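PDB 6WH1: X-ray repair cross complementing protein 1 variant, which probably serves, as a whole protein of which this is the C-terminal BRCT domain, as a scaffold assembling DNA single-strand break repair complexes and restraining PARP1. Local coordinates for residues R22-R27 against W74-N79; Q51-S56 against L67-P72. One frame throughout, in Å; residues are numbered along the deposited sequence.

Contact 1 of 2, residues R22-R27 against W74-N79; sequences RRKLIR and WIYSCN
The Y76 ring reaches across from helix 72-81 and lies against two neighbouring side chains of helix 21-31, the methylenes of K24 and the isobutyl group of L25. Its CE1 carbon is the main point of touch: K24 CD comes to 3.4 Å from Y76 CE1, and K24 CG sits a little farther from the same atom, so the lysine chain passes the CE1 corner of the ring at a slant. K24 CG lies anti to the backbone N (chi1 -177°), which carries the chain out toward the tyrosine; bends at chi3 and chi4 then turn the amine back along its own helix, where NZ is hydrogen-bonded to the hydroxyl of Y28. L25 meets Y76 at about a right angle, with L25 CD2 3.9 Å from Y76 CE1 and L25 CG 4.0 Å from Y76 OH. These two helices lie on the same side of the parallel BRCT sheet, the first and last helices of the domain; the axes of segments 22-27 and 74-79 approach to 10.1 Å, their N-to-C directions 51° apart. The same L25 methyl also meets I75: L25 CD2 lies 3.7 Å from I75 CB, with I75 CG1 and CG2 close by. I75 CB points toward helix 21-31, and its side chain also touches Y28, V29 and F11 of strand 10-13, which places this part of the contact against the sheet. Replacing Y76, an alanine here would remove the ring, and would probably open a gap beside L25 and leave the K24 methylenes without their apolar neighbour. On other faces of helix 21-31, R23 and R27 form salt bridges with acidic side chains of another protein chain.

Contact 2 of 2, residues Q51-S56 against L67-P72; sequences QEWDPS and LAFVRP
Strand 46-48, helix 55-63 and strand 68-70 form a beta-alpha-beta unit of the BRCT sheet, and this contact joins the loop leading into its helix to the second strand and the residues just after it. Two separate patches make it up, one polar and one aromatic. In the polar patch R71 bends at chi2 (-97°) and extends its guanidinium to the backbone of the loop. R71 NH1 donates to Q51 O at 2.8 Å in a nearly straight bond, N-H...O 171°; the carbonyl oxygen lies in the guanidinium plane, whereas the donor stands above the carbonyl plane. The same nitrogen also donates to T49 O, so one end of the arginine holds two loop carbonyls. R71 NH2 faces E52 in a long salt bridge, 3.5 Å from E52 OE2, with E52 OE1 almost as near and the carboxylate plane turned well away from that of the guanidinium. In the aromatic patch W53 and F69 form a T-shaped pair: the edge of the six-membered indole ring is directed at the phenyl face, centroids 4.9 Å apart and planes at 63°. W53 CZ3 makes the closest approach, 3.6 Å from F69 CD1, and W53 CH2 lies 3.8 Å from F69 CE1. F57 extends the cluster, stacked on F69 and meeting W53. The next residue, D54, is the N-cap of helix 55-63, its OD1 accepting from S56 N at 2.8 Å. The chemistry thus divides the work: the directional R71 bond fixes the loop backbone beside the strand end, the aromatic pair packs the stretch before the helix against F69, and the long E52 pairing at the surface is likely to add only modest electrostatic attraction.

How the contacts relate
From the N terminus the chain passes through strand 10-13 into helix 21-31, where contact 1 begins, and that long loop closes only when helix 72-81 returns to it. Contact 2 is nested inside: it opens after strand 46-48, runs through helix 55-63 and closes at strand 68-70. The strand leads straight into helix 72-81, so the inner closure is followed at once by the outer one. Their centres lie about 16 Å apart on opposite sides of the chain's centre, yet they touch where L25 CD2 packs on P72 CB at 3.6 Å. Together they tie helix 55-63's entry, strand 68-70 and the helix 21-31/72-81 pair into one domain.

Contact 1 of 2, residues R22-R27 against W74-N79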
# COMPACT_ATOMS: atom_id res chain seq x y z
N ARG A 22 0.80 1.29 -9.84
CA ARG A 22 1.25 0.33 -8.83
C ARG A 22 1.36 1.00 -7.46
O ARG A 22 0.86 0.47 -6.46
CB ARG A 22 2.59 -0.28 -9.25
CG ARG A 22 3.11 -1.36 -8.32
CD ARG A 22 4.24 -2.14 -8.97
NE ARG A 22 3.76 -3.29 -9.75
CZ ARG A 22 3.55 -4.50 -9.24
NH1 ARG A 22 3.79 -4.74 -7.96
NH2 ARG A 22 3.11 -5.48 -10.02
N ARG A 23 2.01 2.16 -7.41
CA ARG A 23 2.13 2.90 -6.16
C ARG A 23 0.76 3.29 -5.61
O ARG A 23 0.51 3.19 -4.40
CB ARG A 23 3.00 4.14 -6.37
CG ARG A 23 3.97 4.43 -5.24
CD ARG A 23 4.59 5.82 -5.38
NE ARG A 23 3.60 6.88 -5.18
CZ ARG A 23 3.35 7.45 -4.00
NH1 ARG A 23 4.01 7.07 -2.92
NH2 ARG A 23 2.43 8.40 -3.91
N LYS A 24 -0.14 3.73 -6.49
CA LYS A 24 -1.47 4.14 -6.03
C LYS A 24 -2.23 2.97 -5.43
O LYS A 24 -2.89 3.10 -4.39
CB LYS A 24 -2.25 4.78 -7.18
CG LYS A 24 -3.62 5.31 -6.80
CD LYS A 24 -4.27 6.00 -7.99
CE LYS A 24 -4.62 7.45 -7.66
NZ LYS A 24 -6.05 7.58 -7.24
N LEU A 25 -2.15 1.80 -6.08
CA LEU A 25 -2.84 0.62 -5.56
C LEU A 25 -2.25 0.18 -4.22
O LEU A 25 -3.00 -0.19 -3.31
CB LEU A 25 -2.74 -0.53 -6.57
CG LEU A 25 -3.46 -0.28 -7.90
CD1 LEU A 25 -2.91 -1.18 -8.99
CD2 LEU A 25 -4.96 -0.49 -7.71
N ILE A 26 -0.92 0.21 -4.10
CA ILE A 26 -0.30 -0.08 -2.82
C ILE A 26 -0.83 0.86 -1.75
O ILE A 26 -1.23 0.44 -0.65
CB ILE A 26 1.24 0.00 -2.94
CG1 ILE A 26 1.78 -1.21 -3.71
CG2 ILE A 26 1.88 0.12 -1.56
CD1 ILE A 26 3.22 -1.06 -4.14
N ARG A 27 -0.88 2.16 -2.07
CA ARG A 27 -1.37 3.15 -1.12
C ARG A 27 -2.79 2.83 -0.67
O ARG A 27 -3.07 2.80 0.54
CB ARG A 27 -1.31 4.54 -1.75
CG ARG A 27 -1.93 5.64 -0.90
CD ARG A 27 -1.72 7.02 -1.52
NE ARG A 27 -2.48 8.06 -0.83
CZ ARG A 27 -2.43 9.35 -1.14
NH1 ARG A 27 -3.16 10.23 -0.46
NH2 ARG A 27 -1.65 9.77 -2.13
N TRP A 74 -11.48 -1.35 -9.36
CA TRP A 74 -12.14 -1.75 -8.12
C TRP A 74 -11.56 -1.01 -6.93
O TRP A 74 -12.30 -0.42 -6.13
CB TRP A 74 -12.02 -3.26 -7.91
CG TRP A 74 -12.62 -3.73 -6.62
CD1 TRP A 74 -13.79 -3.32 -6.06
CD2 TRP A 74 -12.08 -4.72 -5.72
NE1 TRP A 74 -14.02 -3.98 -4.87
CE2 TRP A 74 -12.98 -4.85 -4.65
CE3 TRP A 74 -10.92 -5.50 -5.73
CZ2 TRP A 74 -12.76 -5.73 -3.59
CZ3 TRP A 74 -10.70 -6.38 -4.67
CH2 TRP A 74 -11.62 -6.48 -3.62
N ILE A 75 -10.23 -1.03 -6.80
CA ILE A 75 -9.57 -0.34 -5.70
C ILE A 75 -9.84 1.16 -5.78
O ILE A 75 -10.15 1.81 -4.77
CB ILE A 75 -8.06 -0.64 -5.72
CG1 ILE A 75 -7.82 -2.15 -5.88
CG2 ILE A 75 -7.39 -0.11 -4.47
CD1 ILE A 75 -8.15 -2.96 -4.65
N TYR A 76 -9.72 1.73 -6.99
CA TYR A 76 -9.93 3.17 -7.14
C TYR A 76 -11.32 3.58 -6.68
O TYR A 76 -11.48 4.52 -5.89
CB TYR A 76 -9.71 3.60 -8.59
CG TYR A 76 -8.34 3.29 -9.12
CD1 TYR A 76 -7.21 3.40 -8.32
CD2 TYR A 76 -8.17 2.87 -10.44
CE1 TYR A 76 -5.96 3.11 -8.80
CE2 TYR A 76 -6.92 2.58 -10.93
CZ TYR A 76 -5.82 2.70 -10.11
OH TYR A 76 -4.57 2.41 -10.60
N SER A 77 -12.35 2.88 -7.15
CA SER A 77 -13.72 3.25 -6.81
C SER A 77 -14.04 2.92 -5.36
O SER A 77 -14.88 3.60 -4.75
CB SER A 77 -14.71 2.55 -7.74
OG SER A 77 -14.24 2.54 -9.08
N CYS A 78 -13.42 1.88 -4.80
CA CYS A 78 -13.53 1.64 -3.37
C CYS A 78 -13.05 2.86 -2.60
O CYS A 78 -13.66 3.26 -1.60
CB CYS A 78 -12.74 0.40 -2.97
SG CYS A 78 -13.60 -1.17 -3.13
N ASN A 79 -11.96 3.48 -3.07
CA ASN A 79 -11.49 4.70 -2.44
C ASN A 79 -12.46 5.86 -2.67
O ASN A 79 -12.70 6.66 -1.76
CB ASN A 79 -10.10 5.07 -2.95
CG ASN A 79 -9.63 6.42 -2.45
OD1 ASN A 79 -9.31 6.58 -1.27
ND2 ASN A 79 -9.60 7.40 -3.35

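Contact 2 of 2, residues Q51-S56 against L67-P72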
# COMPACT_ATOMS: atom_id res chain seq x y z
N GLN A 51 -3.43 -6.70 -16.92
CA GLN A 51 -3.19 -7.59 -18.04
C GLN A 51 -4.37 -8.53 -18.23
O GLN A 51 -5.30 -8.59 -17.43
CB GLN A 51 -1.90 -8.38 -17.82
CG GLN A 51 -0.69 -7.51 -17.58
CD GLN A 51 0.56 -8.31 -17.35
OE1 GLN A 51 0.51 -9.46 -16.93
NE2 GLN A 51 1.71 -7.70 -17.62
N GLU A 52 -4.31 -9.28 -19.32
CA GLU A 52 -5.40 -10.15 -19.70
C GLU A 52 -5.24 -11.54 -19.10
O GLU A 52 -4.16 -11.92 -18.64
CB GLU A 52 -5.50 -10.22 -21.22
CG GLU A 52 -5.85 -8.90 -21.90
CD GLU A 52 -7.18 -8.33 -21.42
OE1 GLU A 52 -7.27 -7.09 -21.30
OE2 GLU A 52 -8.13 -9.10 -21.17
N TRP A 53 -6.33 -12.29 -19.10
CA TRP A 53 -6.32 -13.66 -18.60
C TRP A 53 -5.32 -14.51 -19.36
O TRP A 53 -5.27 -14.48 -20.60
CB TRP A 53 -7.73 -14.26 -18.72
CG TRP A 53 -7.90 -15.58 -18.03
CD1 TRP A 53 -7.47 -16.80 -18.47
CD2 TRP A 53 -8.58 -15.81 -16.79
NE1 TRP A 53 -7.83 -17.78 -17.57
CE2 TRP A 53 -8.51 -17.19 -16.53
CE3 TRP A 53 -9.23 -14.98 -15.87
CZ2 TRP A 53 -9.06 -17.77 -15.39
CZ3 TRP A 53 -9.78 -15.55 -14.74
CH2 TRP A 53 -9.69 -16.93 -14.51
N ASP A 54 -4.51 -15.27 -18.63
CA ASP A 54 -3.58 -16.23 -19.19
C ASP A 54 -3.67 -17.51 -18.37
O ASP A 54 -4.21 -17.50 -17.26
CB ASP A 54 -2.14 -15.68 -19.23
CG ASP A 54 -1.48 -15.64 -17.86
OD1 ASP A 54 -1.04 -16.70 -17.38
OD2 ASP A 54 -1.39 -14.54 -17.28
N PRO A 55 -3.17 -18.65 -18.91
CA PRO A 55 -3.38 -19.95 -18.23
C PRO A 55 -2.91 -20.02 -16.78
O PRO A 55 -3.38 -20.88 -16.02
CB PRO A 55 -2.58 -20.92 -19.11
CG PRO A 55 -2.67 -20.33 -20.46
CD PRO A 55 -2.62 -18.84 -20.27
N SER A 56 -1.99 -19.14 -16.38
CA SER A 56 -1.57 -19.14 -14.98
C SER A 56 -2.71 -18.74 -14.06
O SER A 56 -2.74 -19.16 -12.90
CB SER A 56 -0.36 -18.23 -14.79
OG SER A 56 -0.70 -16.87 -14.97
N LEU A 67 -10.38 -17.75 -5.18
CA LEU A 67 -9.60 -16.62 -5.66
C LEU A 67 -10.39 -15.82 -6.69
O LEU A 67 -11.13 -16.38 -7.50
CB LEU A 67 -8.28 -17.13 -6.24
CG LEU A 67 -7.55 -16.39 -7.35
CD1 LEU A 67 -6.93 -15.12 -6.80
CD2 LEU A 67 -6.48 -17.31 -7.90
N ALA A 68 -10.22 -14.50 -6.66
CA ALA A 68 -10.92 -13.59 -7.55
C ALA A 68 -9.91 -12.71 -8.27
O ALA A 68 -8.92 -12.27 -7.68
CB ALA A 68 -11.92 -12.71 -6.80
N PHE A 69 -10.18 -12.45 -9.55
CA PHE A 69 -9.32 -11.64 -10.41
C PHE A 69 -10.04 -10.34 -10.73
O PHE A 69 -11.14 -10.36 -11.29
CB PHE A 69 -8.96 -12.40 -11.68
CG PHE A 69 -8.25 -13.69 -11.43
CD1 PHE A 69 -8.96 -14.87 -11.28
CD2 PHE A 69 -6.87 -13.73 -11.35
CE1 PHE A 69 -8.30 -16.06 -11.04
CE2 PHE A 69 -6.21 -14.92 -11.11
CZ PHE A 69 -6.92 -16.08 -10.97
N VAL A 70 -9.42 -9.21 -10.36
CA VAL A 70 -10.09 -7.92 -10.37
C VAL A 70 -9.17 -6.87 -10.97
O VAL A 70 -7.94 -6.97 -10.90
CB VAL A 70 -10.54 -7.49 -8.95
CG1 VAL A 70 -11.63 -6.45 -9.04
CG2 VAL A 70 -11.01 -8.67 -8.12
N ARG A 71 -9.78 -5.82 -11.55
CA ARG A 71 -9.08 -4.71 -12.16
C ARG A 71 -8.80 -3.62 -11.13
O ARG A 71 -9.50 -3.51 -10.12
CB ARG A 71 -9.91 -4.13 -13.31
CG ARG A 71 -10.17 -5.13 -14.42
CD ARG A 71 -9.17 -4.96 -15.55
NE ARG A 71 -9.40 -5.91 -16.64
CZ ARG A 71 -8.47 -6.73 -17.12
NH1 ARG A 71 -7.24 -6.70 -16.62
NH2 ARG A 71 -8.76 -7.56 -18.11
N PRO A 72 -7.76 -2.80 -11.37
CA PRO A 72 -7.43 -1.73 -10.41
C PRO A 72 -8.54 -0.72 -10.20
O PRO A 72 -8.54 -0.01 -9.17
CB PRO A 72 -6.19 -1.07 -11.05
CG PRO A 72 -5.59 -2.14 -11.91
CD PRO A 72 -6.75 -2.94 -12.44